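Local coordinates for DUF4595 domain-containing protein (Bacteroides vulgatus, PDB 3TZG), which is of unknown function but folds as a porin-like antiparallel beta barrel, at residues F107-Y112 against K123-Y128; N161-Q166 against T198-D203. All blocks are in the same frame, centred on the assembly; numbering follows the deposited sequence.

How the interactions relate
Interaction 1 is a regular antiparallel pairing and interaction 2 a weakly bonded, irregular one. Interaction 1 joins strands 105-114 and 120-130, neighbours in an antiparallel beta hairpin. Interaction 2 lies later in the chain and brings the short strand 163-164 to the start of strand 199-208, across an intervening part that contains helix 181-188. Their centres are 26 Å apart and their nearest atoms about 11 Å, so the two do not touch. The run of antiparallel pairings 120-130, 136-145, 150-158 and 199-208 connects them. Interaction 1 lies about 13 Å from the centre of the chain, interaction 2 about 17 Å, measured between centres.

Interaction 1. Residues F107-Y112 against K123-Y128; sequences FINSDY and KVQGKY
Ile108 and Gly126 form a hydrogen-bonded pair at the closely knit part of this contact, with Ile108 N to Gly126 O and Gly126 N to Ile108 O both 2.8 Å and almost straight. Two residues further along, past the non-hydrogen-bonded pair Asn109-Gln125, Ser110 and Val124 form the next hydrogen-bonded pair, where Ser110 N meets Val124 O at 2.9 Å nearly along the C=O axis. On the face carrying Ile108, Ser110 and Val124 the side chains are buried. The CD1 tip of Ile108 comes obliquely to Tyr128 CE1 at 3.6 Å, and with CD1 anti to CA about the CB-CG1 bond (chi2 179°) the extended branch reaches that ring. Val124 CG2 meets the edge of the Tyr112 ring at CE2, 3.9 Å away. The phenol groups are fixed from outside, Tyr112 OH by Asp179 and Tyr128 OH by the backbone oxygen of Asp177, while Ser110 OG bonds to Thr97.

The other face, bearing Phe107, Asn109, Asp111, Lys123, Gln125 and Lys127, is looser and partly exposed. Lys127 runs fully extended alongside Phe107, its CG 3.8 Å from ring atom CE2. An alanine in place of Lys127 would probably take away the aliphatic chain lying alongside the Phe107 ring and leave the ring freer to turn. Asn109 OD1 rests against Gln125 CG, their amide planes 58° apart. Asp111 OD1 lies beside Lys123 CG, but Asp111 OD2 and Lys123 NZ remain 5.3 Å apart, so any attraction is probably long-range. Side chains that alternate along each strand between a buried and a more exposed face, on paired antiparallel strands here 173° apart, are typical of a beta hairpin in a barrel wall.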
ATOM      1  N   PHE A 107      -9.300  -3.905  -9.732  1.00 39.67           N
ATOM      2  CA  PHE A 107      -9.700  -2.536 -10.056  1.00 37.05           C
ATOM      3  C   PHE A 107      -9.972  -1.821  -8.769  1.00 44.06           C
ATOM      4  O   PHE A 107     -10.757  -2.322  -7.952  1.00 46.17           O
ATOM      5  CB  PHE A 107     -10.941  -2.521 -10.982  1.00 37.63           C
ATOM      6  CG  PHE A 107     -10.709  -3.172 -12.322  1.00 37.66           C
ATOM      7  CD1 PHE A 107     -10.868  -4.542 -12.484  1.00 39.52           C
ATOM      8  CD2 PHE A 107     -10.260  -2.424 -13.410  1.00 38.20           C
ATOM      9  CE1 PHE A 107     -10.609  -5.146 -13.717  1.00 40.63           C
ATOM     10  CE2 PHE A 107      -9.974  -3.034 -14.629  1.00 40.03           C
ATOM     11  CZ  PHE A 107     -10.160  -4.389 -14.779  1.00 38.99           C
ATOM     12  N   ILE A 108      -9.276  -0.697  -8.537  1.00 40.37           N
ATOM     13  CA  ILE A 108      -9.503   0.131  -7.352  1.00 40.01           C
ATOM     14  C   ILE A 108      -9.970   1.499  -7.850  1.00 44.03           C
ATOM     15  O   ILE A 108      -9.280   2.149  -8.636  1.00 43.77           O
ATOM     16  CB  ILE A 108      -8.248   0.202  -6.421  1.00 42.55           C
ATOM     17  CG1 ILE A 108      -7.786  -1.222  -6.004  1.00 42.38           C
ATOM     18  CG2 ILE A 108      -8.539   1.066  -5.198  1.00 43.16           C
ATOM     19  CD1 ILE A 108      -6.589  -1.320  -5.150  1.00 42.19           C
ATOM     20  N   ASN A 109     -11.154   1.913  -7.444  1.00 42.42           N
ATOM     21  CA  ASN A 109     -11.683   3.220  -7.859  1.00 43.38           C
ATOM     22  C   ASN A 109     -12.059   4.010  -6.630  1.00 50.82           C
ATOM     23  O   ASN A 109     -12.858   3.524  -5.815  1.00 51.71           O
ATOM     24  CB  ASN A 109     -12.866   3.079  -8.811  1.00 42.49           C
ATOM     25  CG  ASN A 109     -12.540   2.255 -10.038  1.00 77.10           C
ATOM     26  OD1 ASN A 109     -11.992   2.755 -11.017  1.00 77.91           O
ATOM     27  ND2 ASN A 109     -12.829   0.955  -9.993  1.00 72.29           N
ATOM     28  N   SER A 110     -11.433   5.205  -6.464  1.00 48.58           N
ATOM     29  CA  SER A 110     -11.647   6.096  -5.317  1.00 49.96           C
ATOM     30  C   SER A 110     -12.141   7.465  -5.709  1.00 56.18           C
ATOM     31  O   SER A 110     -11.711   8.033  -6.716  1.00 56.55           O
ATOM     32  CB  SER A 110     -10.362   6.276  -4.528  1.00 54.14           C
ATOM     33  OG  SER A 110      -9.907   5.048  -3.978  1.00 64.59           O
ATOM     34  N   ASP A 111     -13.047   8.000  -4.895  1.00 54.51           N
ATOM     35  CA  ASP A 111     -13.574   9.347  -5.055  1.00 55.79           C
ATOM     36  C   ASP A 111     -13.364  10.092  -3.782  1.00 59.38           C
ATOM     37  O   ASP A 111     -13.711   9.599  -2.697  1.00 58.48           O
ATOM     38  CB  ASP A 111     -15.042   9.361  -5.474  1.00 59.28           C
ATOM     39  CG  ASP A 111     -15.180   9.219  -6.959  1.00 81.70           C
ATOM     40  OD1 ASP A 111     -14.897  10.199  -7.666  1.00 84.95           O
ATOM     41  OD2 ASP A 111     -15.504   8.096  -7.425  1.00 93.51           O
ATOM     42  N   TYR A 112     -12.713  11.253  -3.918  1.00 56.01           N
ATOM     43  CA  TYR A 112     -12.394  12.173  -2.846  1.00 56.11           C
ATOM     44  C   TYR A 112     -13.283  13.387  -2.888  1.00 60.72           C
ATOM     45  O   TYR A 112     -13.297  14.094  -3.892  1.00 62.50           O
ATOM     46  CB  TYR A 112     -10.941  12.612  -2.960  1.00 56.50           C
ATOM     47  CG  TYR A 112      -9.911  11.563  -2.630  1.00 54.49           C
ATOM     48  CD1 TYR A 112      -9.424  11.425  -1.334  1.00 56.47           C
ATOM     49  CD2 TYR A 112      -9.305  10.821  -3.634  1.00 53.27           C
ATOM     50  CE1 TYR A 112      -8.400  10.531  -1.034  1.00 55.51           C
ATOM     51  CE2 TYR A 112      -8.268   9.932  -3.352  1.00 52.98           C
ATOM     52  CZ  TYR A 112      -7.825   9.784  -2.048  1.00 60.87           C
ATOM     53  OH  TYR A 112      -6.811   8.903  -1.754  1.00 62.06           O
ATOM     54  N   LYS A 123     -10.367  12.030  -8.251  1.00 59.07           N
ATOM     55  CA  LYS A 123     -10.730  10.672  -8.657  1.00 56.45           C
ATOM     56  C   LYS A 123      -9.448   9.909  -8.969  1.00 55.43           C
ATOM     57  O   LYS A 123      -8.590  10.424  -9.684  1.00 56.94           O
ATOM     58  CB  LYS A 123     -11.692  10.681  -9.858  1.00 59.38           C
ATOM     59  CG  LYS A 123     -12.432   9.372 -10.063  1.00 62.48           C
ATOM     60  CD  LYS A 123     -13.290   9.405 -11.297  1.00 66.04           C
ATOM     61  CE  LYS A 123     -14.079   8.114 -11.424  1.00 87.14           C
ATOM     62  NZ  LYS A 123     -14.860   8.022 -12.701  1.00105.73           N
ATOM     63  N   VAL A 124      -9.282   8.724  -8.385  1.00 47.54           N
ATOM     64  CA  VAL A 124      -8.116   7.860  -8.640  1.00 44.75           C
ATOM     65  C   VAL A 124      -8.630   6.496  -9.101  1.00 48.72           C
ATOM     66  O   VAL A 124      -9.540   5.936  -8.474  1.00 49.74           O
ATOM     67  CB  VAL A 124      -7.164   7.729  -7.440  1.00 46.81           C
ATOM     68  CG1 VAL A 124      -5.895   7.000  -7.849  1.00 44.92           C
ATOM     69  CG2 VAL A 124      -6.825   9.102  -6.839  1.00 47.44           C
ATOM     70  N   GLN A 125      -8.107   5.999 -10.240  1.00 43.39           N
ATOM     71  CA  GLN A 125      -8.515   4.719 -10.826  1.00 41.50           C
ATOM     72  C   GLN A 125      -7.286   3.855 -11.049  1.00 44.44           C
ATOM     73  O   GLN A 125      -6.425   4.204 -11.839  1.00 44.21           O
ATOM     74  CB  GLN A 125      -9.284   4.940 -12.133  1.00 42.65           C
ATOM     75  CG  GLN A 125     -10.529   5.791 -11.978  1.00 53.25           C
ATOM     76  CD  GLN A 125     -11.151   6.058 -13.308  1.00 72.44           C
ATOM     77  OE1 GLN A 125     -12.115   5.402 -13.692  1.00 72.81           O
ATOM     78  NE2 GLN A 125     -10.604   7.018 -14.052  1.00 64.66           N
ATOM     79  N   GLY A 126      -7.202   2.744 -10.341  1.00 41.17           N
ATOM     80  CA  GLY A 126      -6.043   1.877 -10.428  1.00 40.37           C
ATOM     81  C   GLY A 126      -6.387   0.497 -10.897  1.00 44.99           C
ATOM     82  O   GLY A 126      -7.386  -0.066 -10.448  1.00 46.37           O
ATOM     83  N   LYS A 127      -5.527  -0.059 -11.777  1.00 39.86           N
ATOM     84  CA  LYS A 127      -5.622  -1.399 -12.341  1.00 40.04           C
ATOM     85  C   LYS A 127      -4.388  -2.186 -11.953  1.00 47.33           C
ATOM     86  O   LYS A 127      -3.294  -1.759 -12.288  1.00 50.05           O
ATOM     87  CB  LYS A 127      -5.769  -1.315 -13.868  1.00 42.52           C
ATOM     88  CG  LYS A 127      -6.226  -2.604 -14.516  1.00 58.87           C
ATOM     89  CD  LYS A 127      -6.227  -2.488 -16.038  1.00 69.66           C
ATOM     90  CE  LYS A 127      -6.625  -3.798 -16.671  1.00 80.18           C
ATOM     91  NZ  LYS A 127      -6.468  -3.764 -18.147  1.00 90.15           N
ATOM     92  N   TYR A 128      -4.538  -3.297 -11.220  1.00 43.81           N
ATOM     93  CA  TYR A 128      -3.428  -4.153 -10.787  1.00 42.58           C
ATOM     94  C   TYR A 128      -3.510  -5.428 -11.581  1.00 47.50           C
ATOM     95  O   TYR A 128      -4.516  -6.123 -11.480  1.00 47.24           O
ATOM     96  CB  TYR A 128      -3.485  -4.399  -9.268  1.00 42.73           C
ATOM     97  CG  TYR A 128      -3.269  -3.138  -8.460  1.00 42.47           C
ATOM     98  CD1 TYR A 128      -4.263  -2.166  -8.365  1.00 43.71           C
ATOM     99  CD2 TYR A 128      -2.070  -2.914  -7.785  1.00 42.72           C
ATOM    100  CE1 TYR A 128      -4.037  -0.967  -7.694  1.00 43.98           C
ATOM    101  CE2 TYR A 128      -1.836  -1.723  -7.102  1.00 43.04           C
ATOM    102  CZ  TYR A 128      -2.824  -0.754  -7.060  1.00 52.94           C
ATOM    103  OH  TYR A 128      -2.622   0.397  -6.352  1.00 58.26           O
TER

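Interaction 2. Residues N161-Q166 against T198-D203; sequences NNINYQ and TALPND
Asn161 meets Asn202 through both backbone and side chain. Asn161 N donates to Asn202 OD1 at 3.1 Å, arriving from above the carbonyl plane, and the two amides stack with planes 18° apart. Asn202 CG sits between its own backbone N and carbonyl carbon (chi1 47°), a position that turns OD1 to Asn161 while ND2 bonds to Asp203 OD2 and to Asn158. A water bridges further along: it accepts from Ile163 N and donates to Leu200 O and Asn202 OD1.

Ile163 continues with its carbonyl oxygen taking Leu200 N at 3.1 Å in a bent bond, the donor tilted from the carbonyl plane. Its CG2 approaches Leu200 CB, and its CD1 reaches Asn202 CB. Strand 163-164 is a short, weakly bonded antiparallel addition beside the start of strand 199-208 in the barrel wall. At Asn164, opposite Ala199 in a non-hydrogen-bonded pair, the side chains of Asn164 and Thr198 run obliquely to each other, Asn164 OD1 next to Thr198 CG2.

Tyr165 N then donates to Thr198 O at 3.0 Å, in the carbonyl plane. The Tyr165 ring crosses Leu200 at about a right angle, its CD1 3.5 Å from Leu200 CG, and Ala199 O lies in plane at the ring edge. Pro228 touches both Tyr165 and Leu200, and Tyr165 OH is bonded to the backbone N of Leu171.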
ATOM      1  N   ASN A 161      15.337 -11.854 -10.355  1.00 50.89           N
ATOM      2  CA  ASN A 161      16.262 -12.264  -9.289  1.00 51.14           C
ATOM      3  C   ASN A 161      15.614 -13.332  -8.387  1.00 55.87           C
ATOM      4  O   ASN A 161      16.325 -13.976  -7.623  1.00 55.49           O
ATOM      5  CB  ASN A 161      16.732 -11.057  -8.451  1.00 49.20           C
ATOM      6  CG  ASN A 161      17.656 -10.074  -9.155  1.00 73.24           C
ATOM      7  OD1 ASN A 161      18.083 -10.286 -10.297  1.00 64.12           O
ATOM      8  ND2 ASN A 161      18.020  -8.978  -8.459  1.00 68.00           N
ATOM      9  N   ASN A 162      14.281 -13.537  -8.510  1.00 54.22           N
ATOM     10  CA  ASN A 162      13.452 -14.507  -7.778  1.00 55.80           C
ATOM     11  C   ASN A 162      13.692 -14.423  -6.265  1.00 58.49           C
ATOM     12  O   ASN A 162      14.097 -15.392  -5.617  1.00 58.61           O
ATOM     13  CB  ASN A 162      13.663 -15.950  -8.274  1.00 65.41           C
ATOM     14  CG  ASN A 162      12.814 -16.305  -9.471  1.00114.06           C
ATOM     15  OD1 ASN A 162      12.914 -15.708 -10.559  1.00110.41           O
ATOM     16  ND2 ASN A 162      11.953 -17.297  -9.290  1.00114.30           N
ATOM     17  N   ILE A 163      13.398 -13.237  -5.721  1.00 54.30           N
ATOM     18  CA  ILE A 163      13.462 -12.913  -4.301  1.00 52.61           C
ATOM     19  C   ILE A 163      12.134 -13.337  -3.695  1.00 58.01           C
ATOM     20  O   ILE A 163      11.064 -12.908  -4.133  1.00 58.29           O
ATOM     21  CB  ILE A 163      13.802 -11.419  -4.084  1.00 53.96           C
ATOM     22  CG1 ILE A 163      15.217 -11.137  -4.652  1.00 55.16           C
ATOM     23  CG2 ILE A 163      13.728 -11.058  -2.580  1.00 52.97           C
ATOM     24  CD1 ILE A 163      15.519  -9.752  -4.971  1.00 69.97           C
ATOM     25  N   ASN A 164      12.212 -14.248  -2.742  1.00 56.80           N
ATOM     26  CA  ASN A 164      11.049 -14.800  -2.060  1.00 57.16           C
ATOM     27  C   ASN A 164      11.246 -14.694  -0.576  1.00 59.92           C
ATOM     28  O   ASN A 164      12.373 -14.769  -0.077  1.00 60.31           O
ATOM     29  CB  ASN A 164      10.790 -16.258  -2.476  1.00 60.48           C
ATOM     30  CG  ASN A 164      10.448 -16.379  -3.940  1.00 86.20           C
ATOM     31  OD1 ASN A 164       9.324 -16.072  -4.381  1.00 72.59           O
ATOM     32  ND2 ASN A 164      11.435 -16.781  -4.736  1.00 80.66           N
ATOM     33  N   TYR A 165      10.146 -14.487   0.120  1.00 55.02           N
ATOM     34  CA  TYR A 165      10.160 -14.349   1.553  1.00 55.31           C
ATOM     35  C   TYR A 165       8.998 -15.113   2.149  1.00 63.08           C
ATOM     36  O   TYR A 165       8.069 -15.515   1.434  1.00 61.07           O
ATOM     37  CB  TYR A 165      10.096 -12.856   1.935  1.00 54.16           C
ATOM     38  CG  TYR A 165       8.720 -12.228   1.785  1.00 53.24           C
ATOM     39  CD1 TYR A 165       8.264 -11.790   0.547  1.00 52.55           C
ATOM     40  CD2 TYR A 165       7.885 -12.060   2.883  1.00 54.80           C
ATOM     41  CE1 TYR A 165       6.995 -11.245   0.393  1.00 50.32           C
ATOM     42  CE2 TYR A 165       6.609 -11.512   2.741  1.00 55.29           C
ATOM     43  CZ  TYR A 165       6.174 -11.093   1.493  1.00 59.28           C
ATOM     44  OH  TYR A 165       4.935 -10.527   1.328  1.00 62.78           O
ATOM     45  N   GLN A 166       9.036 -15.255   3.472  1.00 64.39           N
ATOM     46  CA  GLN A 166       7.969 -15.852   4.253  1.00 66.79           C
ATOM     47  C   GLN A 166       7.756 -14.970   5.469  1.00 72.44           C
ATOM     48  O   GLN A 166       8.686 -14.784   6.251  1.00 75.05           O
ATOM     49  CB  GLN A 166       8.294 -17.294   4.627  1.00 71.10           C
ATOM     50  CG  GLN A 166       7.064 -18.204   4.768  1.00101.73           C
ATOM     51  CD  GLN A 166       6.526 -18.707   3.442  1.00130.01           C
ATOM     52  OE1 GLN A 166       5.396 -18.395   3.048  1.00129.43           O
ATOM     53  NE2 GLN A 166       7.314 -19.516   2.733  1.00120.99           N
ATOM     54  N   THR A 198       4.264 -13.983  -1.503  1.00 52.76           N
ATOM     55  CA  THR A 198       5.606 -14.515  -1.356  1.00 52.02           C
ATOM     56  C   THR A 198       6.692 -13.774  -2.165  1.00 53.68           C
ATOM     57  O   THR A 198       7.833 -13.735  -1.716  1.00 53.42           O
ATOM     58  CB  THR A 198       5.495 -15.977  -1.833  1.00 59.89           C
ATOM     59  OG1 THR A 198       5.220 -16.744  -0.678  1.00 67.08           O
ATOM     60  CG2 THR A 198       6.729 -16.523  -2.539  1.00 52.41           C
ATOM     61  N   ALA A 199       6.389 -13.301  -3.374  1.00 49.17           N
ATOM     62  CA  ALA A 199       7.401 -12.683  -4.247  1.00 47.57           C
ATOM     63  C   ALA A 199       7.667 -11.219  -3.908  1.00 48.20           C
ATOM     64  O   ALA A 199       6.749 -10.530  -3.480  1.00 48.28           O
ATOM     65  CB  ALA A 199       6.943 -12.776  -5.695  1.00 48.48           C
ATOM     66  N   LEU A 200       8.908 -10.738  -4.154  1.00 41.74           N
ATOM     67  CA  LEU A 200       9.314  -9.334  -3.992  1.00 39.40           C
ATOM     68  C   LEU A 200       9.976  -8.825  -5.275  1.00 44.56           C
ATOM     69  O   LEU A 200      10.861  -9.518  -5.791  1.00 48.04           O
ATOM     70  CB  LEU A 200      10.251  -9.121  -2.801  1.00 39.05           C
ATOM     71  CG  LEU A 200       9.629  -9.219  -1.409  1.00 41.27           C
ATOM     72  CD1 LEU A 200      10.707  -9.241  -0.311  1.00 39.16           C
ATOM     73  CD2 LEU A 200       8.585  -8.145  -1.209  1.00 38.48           C
ATOM     74  N   PRO A 201       9.578  -7.646  -5.828  1.00 36.73           N
ATOM     75  CA  PRO A 201      10.222  -7.181  -7.057  1.00 36.12           C
ATOM     76  C   PRO A 201      11.653  -6.704  -6.809  1.00 42.68           C
ATOM     77  O   PRO A 201      11.917  -6.037  -5.806  1.00 43.46           O
ATOM     78  CB  PRO A 201       9.313  -6.031  -7.509  1.00 36.35           C
ATOM     79  CG  PRO A 201       8.760  -5.481  -6.240  1.00 38.93           C
ATOM     80  CD  PRO A 201       8.562  -6.675  -5.357  1.00 35.44           C
ATOM     81  N   ASN A 202      12.582  -7.059  -7.700  1.00 40.77           N
ATOM     82  CA  ASN A 202      13.973  -6.609  -7.578  1.00 40.44           C
ATOM     83  C   ASN A 202      14.159  -5.238  -8.235  1.00 42.63           C
ATOM     84  O   ASN A 202      14.993  -4.460  -7.784  1.00 42.18           O
ATOM     85  CB  ASN A 202      14.945  -7.618  -8.156  1.00 42.20           C
ATOM     86  CG  ASN A 202      14.611  -8.163  -9.502  1.00 59.59           C
ATOM     87  OD1 ASN A 202      13.897  -9.152  -9.639  1.00 58.69           O
ATOM     88  ND2 ASN A 202      15.249  -7.633 -10.500  1.00 55.07           N
ATOM     89  N   ASP A 203      13.351  -4.917  -9.248  1.00 39.39           N
ATOM     90  CA  ASP A 203      13.425  -3.635  -9.970  1.00 39.13           C
ATOM     91  C   ASP A 203      12.022  -3.121 -10.332  1.00 40.92           C
ATOM     92  O   ASP A 203      11.091  -3.909 -10.521  1.00 39.66           O
ATOM     93  CB  ASP A 203      14.298  -3.773 -11.224  1.00 41.72           C
ATOM     94  CG  ASP A 203      15.769  -4.014 -10.862  1.00 56.05           C
ATOM     95  OD1 ASP A 203      16.448  -3.044 -10.441  1.00 55.98           O
ATOM     96  OD2 ASP A 203      16.220  -5.183 -10.942  1.00 63.70           O
TER
HETATM   97  O   HOH W   1      18.790  -6.322 -10.321  1.00 46.48           O
HETATM   98  O   HOH W   2      12.902 -10.621  -7.539  1.00 59.14           O